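Local atomic coordinates of FHA domain-containing protein FhaA (Mycobacterium tuberculosis, PDB entry 3PO8), a protein that regulates cell growth and peptidoglycan synthesis by binding phosphorylated MviN through its C-terminal FHA domain, the part described here. Residues L8-G13 against S90-R95; R44-I49 against L61-G66; A56-L61 against W77-G82; V69-V74 against V84-H89. One frame throughout, in Å; residues are numbered along the deposited sequence.

Contact 1: L8-G13 against S90-R95; sequences LQLDDG and SEIIVR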
# COMPACT_ATOMS: atom_id res chain seq x y z
N LEU A 8 1.15 6.96 0.97
CA LEU A 8 0.73 5.88 1.85
C LEU A 8 1.26 6.27 3.22
O LEU A 8 2.47 6.48 3.36
CB LEU A 8 1.39 4.58 1.44
CG LEU A 8 1.23 4.10 -0.01
CD1 LEU A 8 1.92 2.75 -0.22
CD2 LEU A 8 -0.23 4.03 -0.34
N GLN A 9 0.40 6.38 4.22
CA GLN A 9 0.85 6.73 5.57
C GLN A 9 0.45 5.66 6.57
O GLN A 9 -0.73 5.30 6.67
CB GLN A 9 0.27 8.07 6.02
CG GLN A 9 0.70 8.47 7.41
CD GLN A 9 0.41 9.90 7.72
OE1 GLN A 9 -0.68 10.39 7.47
NE2 GLN A 9 1.39 10.58 8.31
N LEU A 10 1.43 5.11 7.30
CA LEU A 10 1.16 4.12 8.33
C LEU A 10 0.41 4.79 9.46
O LEU A 10 0.78 5.89 9.90
CB LEU A 10 2.45 3.51 8.86
CG LEU A 10 2.97 2.25 8.21
CD1 LEU A 10 4.34 1.92 8.80
CD2 LEU A 10 2.01 1.11 8.44
N ASP A 11 -0.63 4.13 9.95
CA ASP A 11 -1.45 4.69 11.01
C ASP A 11 -1.15 4.00 12.35
O ASP A 11 -2.07 3.61 13.09
CB ASP A 11 -2.93 4.57 10.65
CG ASP A 11 -3.81 5.45 11.52
OD1 ASP A 11 -3.27 6.37 12.17
OD2 ASP A 11 -5.04 5.20 11.58
N ASP A 12 0.15 3.88 12.65
CA ASP A 12 0.63 3.27 13.90
C ASP A 12 1.14 4.27 14.96
O ASP A 12 1.56 3.85 16.04
CB ASP A 12 1.72 2.24 13.58
CG ASP A 12 3.03 2.86 13.14
OD1 ASP A 12 3.04 4.02 12.68
OD2 ASP A 12 4.07 2.18 13.26
N GLY A 13 1.10 5.57 14.65
CA GLY A 13 1.62 6.59 15.56
C GLY A 13 2.92 7.21 15.06
O GLY A 13 3.27 8.33 15.44
N SER A 90 -1.11 -3.93 10.52
CA SER A 90 -0.82 -2.60 10.05
C SER A 90 -1.99 -1.99 9.28
O SER A 90 -2.79 -2.70 8.65
CB SER A 90 0.40 -2.62 9.13
OG SER A 90 1.57 -3.06 9.80
N GLU A 91 -2.06 -0.66 9.29
CA GLU A 91 -3.08 0.10 8.58
C GLU A 91 -2.40 1.21 7.83
O GLU A 91 -1.61 1.95 8.41
CB GLU A 91 -4.11 0.70 9.55
CG GLU A 91 -4.76 -0.31 10.47
CD GLU A 91 -5.98 0.27 11.19
OE1 GLU A 91 -6.14 1.52 11.19
OE2 GLU A 91 -6.77 -0.52 11.76
N ILE A 92 -2.71 1.33 6.55
CA ILE A 92 -2.13 2.35 5.69
C ILE A 92 -3.21 3.21 5.08
O ILE A 92 -4.13 2.70 4.45
CB ILE A 92 -1.32 1.71 4.58
CG1 ILE A 92 -0.10 1.00 5.17
CG2 ILE A 92 -0.90 2.75 3.55
CD1 ILE A 92 0.67 0.13 4.21
N ILE A 93 -3.10 4.52 5.27
CA ILE A 93 -4.04 5.48 4.70
C ILE A 93 -3.51 5.99 3.37
O ILE A 93 -2.36 6.43 3.27
CB ILE A 93 -4.25 6.68 5.65
CG1 ILE A 93 -4.67 6.19 7.05
CG2 ILE A 93 -5.28 7.65 5.09
CD1 ILE A 93 -4.54 7.21 8.16
N VAL A 94 -4.35 5.92 2.35
CA VAL A 94 -3.97 6.30 1.00
C VAL A 94 -4.53 7.69 0.74
O VAL A 94 -5.71 7.92 0.95
CB VAL A 94 -4.57 5.33 -0.04
CG1 VAL A 94 -4.24 5.79 -1.46
CG2 VAL A 94 -4.07 3.93 0.20
N ARG A 95 -3.70 8.62 0.30
CA ARG A 95 -4.18 9.95 -0.06
C ARG A 95 -3.66 10.33 -1.44
O ARG A 95 -2.54 10.00 -1.79
CB ARG A 95 -3.70 10.96 0.96
CG ARG A 95 -4.40 10.90 2.28
CD ARG A 95 -3.83 11.92 3.25
NE ARG A 95 -4.25 11.70 4.63
CZ ARG A 95 -3.56 11.01 5.54
NH1 ARG A 95 -2.38 10.44 5.24
NH2 ARG A 95 -4.05 10.88 6.77
O HOH W 1 -3.03 10.32 9.34
O HOH W 2 -6.27 3.70 9.67
O HOH W 3 -4.62 2.14 13.77
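Gln9 and Ile93 meet as the hydrogen-bonded pair of an antiparallel strand pairing, each backbone N donating to the other's O at 2.9 Å. Two residues further along, the N of Asp11 reaches the carbonyl O of Glu91 at 2.8 Å, just where strand 4-10 gives way to a loop. The non-hydrogen-bonded pairs Leu8 with Val94 and Leu10 with Ile92 flank Gln9 and Ile93, and their side chains share the inner face of the sheet. There Leu8 touches Ile92 through CB, 3.6 Å from Ile92 CG2, while its CD2 branch runs beside CG2 of Val94, the two side chains pointing the same way. Leu10 meets Ile92 with its CD2 branch against CG1. This is one of the two sheets of the FHA beta-sandwich, and Phe35, from the facing sheet, packs on Leu8, Leu10 and Ile92. The other face is polar at its ends. With CG anti to the backbone N (chi1 179°) and the chain extended, Gln9 brings OE1 to NH1 of Arg95 at 2.8 Å; the bond is bent, 135° at the hydrogen, and the amide and guanidinium planes stand 82° apart. A water accepts from Arg95 NH2 and donates to the same OE1, so two donors hold that oxygen, while Gln9 NE2 is bonded to Gly15 O. Ile93 CG2 sits over the centre of the Arg95 guanidinium, giving it an apolar floor. At the far end, Asp11 OD2 and Glu91 OE1 come within 3.9 Å; a water donating to both bridges these like charges, and Glu91 OE2 forms a salt bridge with Arg86.

Contact 2: R44-I49 against L61-G66; sequences RRHLEI and LNSTNG. With PO4 (phosphate ion), chain B.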
# COMPACT_ATOMS: atom_id res chain seq x y z
N ARG A 44 6.76 -11.22 3.18
CA ARG A 44 8.00 -10.58 2.72
C ARG A 44 7.69 -9.65 1.54
O ARG A 44 8.14 -8.51 1.49
CB ARG A 44 9.05 -11.63 2.37
CG ARG A 44 9.68 -12.23 3.59
CD ARG A 44 10.43 -13.48 3.24
NE ARG A 44 9.54 -14.64 3.23
CZ ARG A 44 9.85 -15.82 2.70
NH1 ARG A 44 11.03 -16.03 2.13
NH2 ARG A 44 8.97 -16.82 2.75
N ARG A 45 6.93 -10.15 0.58
CA ARG A 45 6.38 -9.33 -0.51
C ARG A 45 4.87 -9.53 -0.44
O ARG A 45 4.35 -10.57 -0.82
CB ARG A 45 6.92 -9.79 -1.86
CG ARG A 45 8.43 -9.69 -1.93
CD ARG A 45 8.96 -10.19 -3.28
NE ARG A 45 8.90 -9.12 -4.27
CZ ARG A 45 9.22 -9.24 -5.56
NH1 ARG A 45 9.64 -10.40 -6.06
NH2 ARG A 45 9.13 -8.18 -6.35
N HIS A 46 4.17 -8.55 0.12
CA HIS A 46 2.79 -8.74 0.51
C HIS A 46 1.79 -8.24 -0.50
O HIS A 46 0.82 -8.94 -0.83
CB HIS A 46 2.53 -8.09 1.86
CG HIS A 46 1.23 -8.48 2.49
ND1 HIS A 46 1.17 -9.28 3.61
CD2 HIS A 46 -0.04 -8.11 2.21
CE1 HIS A 46 -0.09 -9.43 3.96
NE2 HIS A 46 -0.85 -8.73 3.13
N LEU A 47 1.99 -7.01 -0.97
CA LEU A 47 1.15 -6.47 -2.00
C LEU A 47 1.99 -5.57 -2.86
O LEU A 47 3.06 -5.14 -2.46
CB LEU A 47 -0.08 -5.76 -1.44
CG LEU A 47 0.17 -4.53 -0.57
CD1 LEU A 47 0.32 -3.26 -1.42
CD2 LEU A 47 -0.97 -4.30 0.43
N GLU A 48 1.50 -5.32 -4.07
CA GLU A 48 2.08 -4.35 -4.96
C GLU A 48 1.08 -3.28 -5.27
O GLU A 48 -0.10 -3.55 -5.34
CB GLU A 48 2.57 -5.02 -6.24
CG GLU A 48 1.57 -5.34 -7.29
CD GLU A 48 2.20 -5.63 -8.67
OE1 GLU A 48 3.34 -5.16 -8.99
OE2 GLU A 48 1.51 -6.32 -9.43
N ILE A 49 1.55 -2.06 -5.43
CA ILE A 49 0.73 -0.98 -5.95
C ILE A 49 1.40 -0.52 -7.23
O ILE A 49 2.56 -0.11 -7.21
CB ILE A 49 0.53 0.18 -5.00
CG1 ILE A 49 -0.19 -0.31 -3.73
CG2 ILE A 49 -0.31 1.26 -5.66
CD1 ILE A 49 -0.24 0.65 -2.55
N LEU A 61 -0.19 -10.09 -3.27
CA LEU A 61 0.79 -10.98 -3.90
C LEU A 61 0.76 -12.35 -3.27
O LEU A 61 1.77 -12.83 -2.77
CB LEU A 61 2.20 -10.38 -3.79
CG LEU A 61 2.42 -9.06 -4.51
CD1 LEU A 61 3.76 -8.45 -4.21
CD2 LEU A 61 2.24 -9.27 -6.01
N ASN A 62 -0.43 -12.97 -3.28
CA ASN A 62 -0.62 -14.29 -2.69
C ASN A 62 -0.08 -14.31 -1.28
O ASN A 62 0.65 -15.24 -0.87
CB ASN A 62 0.06 -15.34 -3.57
CG ASN A 62 -0.32 -16.75 -3.18
OD1 ASN A 62 -1.38 -16.99 -2.60
ND2 ASN A 62 0.54 -17.70 -3.51
N SER A 63 -0.43 -13.29 -0.51
CA SER A 63 0.11 -13.14 0.84
C SER A 63 -0.48 -14.21 1.75
O SER A 63 -1.55 -14.76 1.49
CB SER A 63 -0.18 -11.75 1.39
OG SER A 63 -1.55 -11.62 1.70
N THR A 64 0.23 -14.52 2.82
CA THR A 64 -0.21 -15.56 3.74
C THR A 64 -1.51 -15.13 4.42
O THR A 64 -2.46 -15.90 4.50
CB THR A 64 0.89 -15.84 4.75
OG1 THR A 64 2.05 -16.34 4.06
CG2 THR A 64 0.42 -16.83 5.81
N ASN A 65 -1.57 -13.88 4.87
CA ASN A 65 -2.72 -13.41 5.68
C ASN A 65 -3.74 -12.55 4.94
O ASN A 65 -4.76 -12.18 5.51
CB ASN A 65 -2.21 -12.70 6.93
CG ASN A 65 -1.53 -13.66 7.89
OD1 ASN A 65 -1.98 -14.78 8.06
ND2 ASN A 65 -0.46 -13.22 8.53
N GLY A 66 -3.46 -12.25 3.69
CA GLY A 66 -4.35 -11.43 2.87
C GLY A 66 -4.25 -9.94 3.09
O GLY A 66 -3.54 -9.46 3.96
P PO4 B . 5.49 -15.06 3.55
O1 PO4 B . 5.20 -15.36 2.10
O2 PO4 B . 6.10 -16.33 4.14
O3 PO4 B . 6.50 -13.95 3.57
O4 PO4 B . 4.22 -14.76 4.30
O HOH W 4 4.26 -13.02 -1.71
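Leu61 and His46 have the most surface buried here, and they meet first through the backbone, Leu61 N donating to His46 O at 2.9 Å. The Leu61 side chain then lies across the start of strand 47-51: its CD1 rests 3.6 Å from the carbonyl carbon of Leu47, and CD2 approaches CG of Glu48, the two side chains crossing at about a right angle. His46 turns its ring the other way, CG anti to the backbone N (chi1 -168°), into the loop 61-66. Ser63 CB stands over the centre of one ring face, a CH-pi contact 3.4 Å from the centroid. In the ring plane, NE2 donates to Gly66 O at 2.9 Å, although it lies well above the plane of that carbonyl. ND1 accepts a hydrogen bond from the backbone N of Ser43, so both ring nitrogens are engaged and the rotation of the ring is fixed. Beside this buried centre, a phosphate ion, probably from the crystallisation liquor, accepts from N, NE and NH2 of Arg44 and from Ser43 OG; its O4 accepts from Thr64 OG1 at 2.7 Å. Since FHA domains recognise phosphothreonine, the ion is consistent with the place of the phosphate group, and the histidine with a second-shell brace joining the two loops that supply its donors.

Contact 3: A56-L61 against W77-G82; sequences ALLADL and WQLADG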
# COMPACT_ATOMS: atom_id res chain seq x y z
N ALA A 56 -3.83 4.10 -9.43
CA ALA A 56 -3.09 3.24 -8.55
C ALA A 56 -3.85 1.94 -8.40
O ALA A 56 -4.95 1.94 -7.87
CB ALA A 56 -2.93 3.90 -7.18
N LEU A 57 -3.26 0.86 -8.88
CA LEU A 57 -3.84 -0.48 -8.79
C LEU A 57 -3.10 -1.30 -7.76
O LEU A 57 -1.90 -1.56 -7.88
CB LEU A 57 -3.78 -1.18 -10.13
CG LEU A 57 -4.49 -0.49 -11.26
CD1 LEU A 57 -4.28 -1.33 -12.50
CD2 LEU A 57 -5.97 -0.35 -10.97
N LEU A 58 -3.82 -1.73 -6.74
CA LEU A 58 -3.28 -2.59 -5.70
C LEU A 58 -3.51 -4.06 -6.03
O LEU A 58 -4.57 -4.44 -6.48
CB LEU A 58 -3.93 -2.22 -4.36
CG LEU A 58 -3.53 -3.06 -3.14
CD1 LEU A 58 -3.55 -2.16 -1.89
CD2 LEU A 58 -4.41 -4.29 -2.98
N ALA A 59 -2.54 -4.91 -5.76
CA ALA A 59 -2.68 -6.35 -5.94
C ALA A 59 -2.06 -7.09 -4.77
O ALA A 59 -0.88 -6.88 -4.46
CB ALA A 59 -2.04 -6.79 -7.24
N ASP A 60 -2.81 -7.96 -4.11
CA ASP A 60 -2.27 -8.85 -3.12
C ASP A 60 -1.37 -9.84 -3.81
O ASP A 60 -1.74 -10.38 -4.85
CB ASP A 60 -3.40 -9.58 -2.40
CG ASP A 60 -2.88 -10.51 -1.33
OD1 ASP A 60 -2.65 -11.69 -1.63
OD2 ASP A 60 -2.66 -10.04 -0.19
N LEU A 61 -0.19 -10.09 -3.27
CA LEU A 61 0.79 -10.98 -3.90
C LEU A 61 0.76 -12.35 -3.27
O LEU A 61 1.77 -12.83 -2.77
CB LEU A 61 2.20 -10.38 -3.79
CG LEU A 61 2.42 -9.06 -4.51
CD1 LEU A 61 3.76 -8.45 -4.21
CD2 LEU A 61 2.24 -9.27 -6.01
N TRP A 77 -7.45 -4.15 -6.64
CA TRP A 77 -8.31 -3.06 -6.20
C TRP A 77 -7.81 -1.76 -6.77
O TRP A 77 -6.61 -1.53 -6.75
CB TRP A 77 -8.30 -3.00 -4.68
CG TRP A 77 -9.11 -1.92 -4.07
CD1 TRP A 77 -8.76 -0.62 -3.92
CD2 TRP A 77 -10.43 -2.04 -3.54
NE1 TRP A 77 -9.77 0.08 -3.31
CE2 TRP A 77 -10.82 -0.76 -3.08
CE3 TRP A 77 -11.33 -3.10 -3.41
CZ2 TRP A 77 -12.04 -0.54 -2.47
CZ3 TRP A 77 -12.55 -2.86 -2.82
CH2 TRP A 77 -12.89 -1.59 -2.36
N GLN A 78 -8.68 -0.92 -7.30
CA GLN A 78 -8.27 0.39 -7.76
C GLN A 78 -8.44 1.37 -6.62
O GLN A 78 -9.55 1.55 -6.14
CB GLN A 78 -9.08 0.82 -8.96
CG GLN A 78 -8.64 2.17 -9.49
CD GLN A 78 -9.22 2.53 -10.80
OE1 GLN A 78 -9.30 1.69 -11.70
NE2 GLN A 78 -9.61 3.80 -10.95
N LEU A 79 -7.33 1.96 -6.18
CA LEU A 79 -7.33 2.78 -5.00
C LEU A 79 -7.94 4.14 -5.29
O LEU A 79 -7.82 4.67 -6.40
CB LEU A 79 -5.91 2.93 -4.46
CG LEU A 79 -5.28 1.71 -3.82
CD1 LEU A 79 -3.82 1.90 -3.67
CD2 LEU A 79 -5.89 1.42 -2.43
N ALA A 80 -8.58 4.69 -4.27
CA ALA A 80 -9.10 6.06 -4.27
C ALA A 80 -8.62 6.78 -3.03
O ALA A 80 -8.30 6.16 -2.02
CB ALA A 80 -10.62 6.07 -4.27
N ASP A 81 -8.63 8.11 -3.10
CA ASP A 81 -8.26 8.93 -1.96
C ASP A 81 -9.08 8.51 -0.74
O ASP A 81 -10.31 8.33 -0.83
CB ASP A 81 -8.54 10.39 -2.33
CG ASP A 81 -8.12 11.36 -1.25
OD1 ASP A 81 -6.96 11.38 -0.85
OD2 ASP A 81 -8.99 12.16 -0.85
N GLY A 82 -8.39 8.29 0.38
CA GLY A 82 -9.02 7.94 1.63
C GLY A 82 -9.13 6.46 1.91
O GLY A 82 -9.59 6.08 2.98
O HOH W 5 -6.31 5.19 -8.62
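Strands 56-60 and 76-78 run antiparallel, with Leu58 and Trp77 exchanging two backbone hydrogen bonds and Leu79 N adding a third to Ala56 O at 2.9 Å. The shorter of the Leu58-Trp77 pair is Leu58 N to Trp77 O at 2.8 Å. Water extends the pairing past its last direct bond, accepting from Ala56 N and donating to Leu79 O. On one face, the non-hydrogen-bonded partners Leu57 and Gln78 touch where the leucine CD2 lies 3.9 Å from Gln78 CB, the two side chains slanting across each other. Strand 76-78 forms the edge of the mixed sheet of the FHA sandwich, and the chain then leaves it for the other sheet. The opposite face looks into the core. Leu79, with CG anti to its carbonyl carbon (chi1 -71°), inserts CD1 between Ala56 CB, 4.1 Å away, and Leu58 CB, 4.2 Å away, and it also packs on Val94. Trp77 begins on that same face but meets Leu58 mainly through CB, 4.4 Å from the leucine CD2; its indole leads off from strand 56-60 toward Val69, and NE1 is hydrogen-bonded to Asp83 OD2. Leu58 in turn touches Val74, and Ala56 packs against Trp51 of the adjoining strand 47-51.

Contact 4: V69-V74 against V84-H89; sequences VNNAPV and VIRLGH
Asn70 and Val84 clasp each other through two hydrogen bonds, Asn70 N to Val84 O and Val84 N to Asn70 OD1, both 2.9 Å and nearly straight. The side-chain oxygen thus takes the place of a backbone carbonyl and prolongs the pairing beyond Val69 and Ile85, the antiparallel non-hydrogen-bonded pair. Asn70 belongs to a type I' turn that runs from Val69 to Ala72, closed by backbone bonds in both directions between those two residues; Asn70 and Asn71 take its two positive-phi positions. Asn70 ND2 is turned to Asp83 OD1, which settles the amide's orientation.

Arg86 can be followed outward. CB and CG meet nothing of the turn; with CG anti to the carbonyl carbon (chi1 -70°) the chain stays extended to NE and heads for the turn. CD is the first atom to meet it, 3.5 Å from Asn71 OD1. NE makes a salt bridge with Glu91 OE2. CZ lies 3.6 Å from Asn71 OD1, which stands over one face of the guanidinium; the amide and guanidinium planes are only 25° apart. At the tip, NH1 is 3.1 Å from that oxygen, at an angle too poor for a hydrogen bond, and donates instead to a water at 2.9 Å. The same water accepts from Asn71 N and donates to Val84 O, tying arginine, turn and strand together. Val84 CG1 also packs on the guanidinium, near its rim.

Strand 84-87 lies between 68-69 and 90-98 in its sheet, while Ile85 faces inward onto Leu47 and Leu58 of strands 47-51 and 56-60.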
# COMPACT_ATOMS: atom_id res chain seq x y z
N VAL A 69 -9.04 -3.71 1.81
CA VAL A 69 -9.17 -2.27 1.60
C VAL A 69 -10.56 -1.88 2.05
O VAL A 69 -11.55 -2.49 1.63
CB VAL A 69 -8.92 -1.83 0.14
CG1 VAL A 69 -9.01 -0.28 0.01
CG2 VAL A 69 -7.58 -2.33 -0.35
N ASN A 70 -10.61 -0.90 2.96
CA ASN A 70 -11.87 -0.46 3.56
C ASN A 70 -12.61 -1.66 4.12
O ASN A 70 -13.83 -1.79 3.96
CB ASN A 70 -12.71 0.32 2.55
CG ASN A 70 -11.99 1.56 2.05
OD1 ASN A 70 -11.08 2.09 2.70
ND2 ASN A 70 -12.40 2.04 0.89
N ASN A 71 -11.83 -2.54 4.76
CA ASN A 71 -12.29 -3.78 5.39
C ASN A 71 -12.94 -4.79 4.45
O ASN A 71 -13.71 -5.63 4.89
CB ASN A 71 -13.22 -3.46 6.57
CG ASN A 71 -12.50 -2.75 7.73
OD1 ASN A 71 -11.39 -3.16 8.12
ND2 ASN A 71 -13.11 -1.72 8.26
N ALA A 72 -12.63 -4.68 3.16
CA ALA A 72 -13.10 -5.63 2.14
C ALA A 72 -11.91 -6.47 1.69
O ALA A 72 -10.87 -5.93 1.42
CB ALA A 72 -13.64 -4.87 0.96
N PRO A 73 -12.07 -7.80 1.60
CA PRO A 73 -10.96 -8.60 1.11
C PRO A 73 -10.71 -8.36 -0.36
O PRO A 73 -11.66 -8.32 -1.13
CB PRO A 73 -11.42 -10.02 1.35
CG PRO A 73 -12.91 -9.93 1.38
CD PRO A 73 -13.20 -8.64 2.02
N VAL A 74 -9.44 -8.24 -0.75
CA VAL A 74 -9.08 -7.92 -2.12
C VAL A 74 -8.07 -8.87 -2.73
O VAL A 74 -7.23 -9.47 -2.04
CB VAL A 74 -8.58 -6.46 -2.24
CG1 VAL A 74 -9.63 -5.48 -1.72
CG2 VAL A 74 -7.27 -6.27 -1.53
N VAL A 84 -8.26 2.81 3.07
CA VAL A 84 -7.45 2.31 4.16
C VAL A 84 -7.12 0.85 3.89
O VAL A 84 -8.01 -0.02 3.77
CB VAL A 84 -8.13 2.49 5.53
CG1 VAL A 84 -7.24 1.95 6.62
CG2 VAL A 84 -8.39 3.99 5.77
N ILE A 85 -5.82 0.62 3.70
CA ILE A 85 -5.31 -0.74 3.45
C ILE A 85 -4.94 -1.41 4.76
O ILE A 85 -4.25 -0.81 5.56
CB ILE A 85 -4.06 -0.71 2.54
CG1 ILE A 85 -4.35 0.05 1.25
CG2 ILE A 85 -3.59 -2.15 2.28
CD1 ILE A 85 -3.08 0.53 0.60
N ARG A 86 -5.39 -2.64 4.99
CA ARG A 86 -4.98 -3.38 6.17
C ARG A 86 -4.28 -4.65 5.80
O ARG A 86 -4.71 -5.39 4.92
CB ARG A 86 -6.17 -3.67 7.07
CG ARG A 86 -6.67 -2.42 7.71
CD ARG A 86 -7.91 -2.65 8.56
NE ARG A 86 -8.32 -1.39 9.19
CZ ARG A 86 -9.13 -0.47 8.65
NH1 ARG A 86 -9.69 -0.65 7.46
NH2 ARG A 86 -9.40 0.64 9.34
N LEU A 87 -3.16 -4.87 6.46
CA LEU A 87 -2.34 -6.03 6.22
C LEU A 87 -1.61 -6.31 7.50
O LEU A 87 -1.12 -5.40 8.15
CB LEU A 87 -1.36 -5.79 5.07
CG LEU A 87 -0.26 -4.74 5.19
CD1 LEU A 87 0.72 -4.89 4.03
CD2 LEU A 87 -0.78 -3.30 5.24
N GLY A 88 -1.54 -7.58 7.87
CA GLY A 88 -1.03 -7.93 9.17
C GLY A 88 -1.76 -7.16 10.26
O GLY A 88 -2.98 -7.17 10.33
N HIS A 89 -0.97 -6.50 11.10
CA HIS A 89 -1.46 -5.67 12.18
C HIS A 89 -1.38 -4.20 11.80
O HIS A 89 -1.57 -3.32 12.64
CB HIS A 89 -0.61 -5.93 13.44
CG HIS A 89 -0.39 -7.39 13.74
ND1 HIS A 89 -1.22 -8.11 14.57
CD2 HIS A 89 0.56 -8.26 13.31
CE1 HIS A 89 -0.79 -9.36 14.64
NE2 HIS A 89 0.29 -9.47 13.88
O HOH W 6 -8.96 -2.28 5.19

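The four contacts divide between the two sheets of the FHA sandwich. Contacts 1 and 4 are adjacent in one sheet, centres about 11 Å apart, where Ile85 N lies 2.8 Å from Ile92 O. Contacts 2 and 3 share Leu61 and meet in the other sheet, with Ala59 N 2.8 Å from Glu48 O. Ile85 CD1 lies 3.7 Å from Leu58 CD1 across the interior and 3.6 Å from Val94 CG2 of the neighbouring strand, so contacts 1, 3 and 4 converge on one isoleucine. The phosphate belongs to contact 2 at the loop end; contact 4 touches His46, probably a second-shell residue of the phosphate site, through Leu87 CB, 3.6 Å from His46 NE2, whereas contact 1 is centred about 16 Å from contact 2.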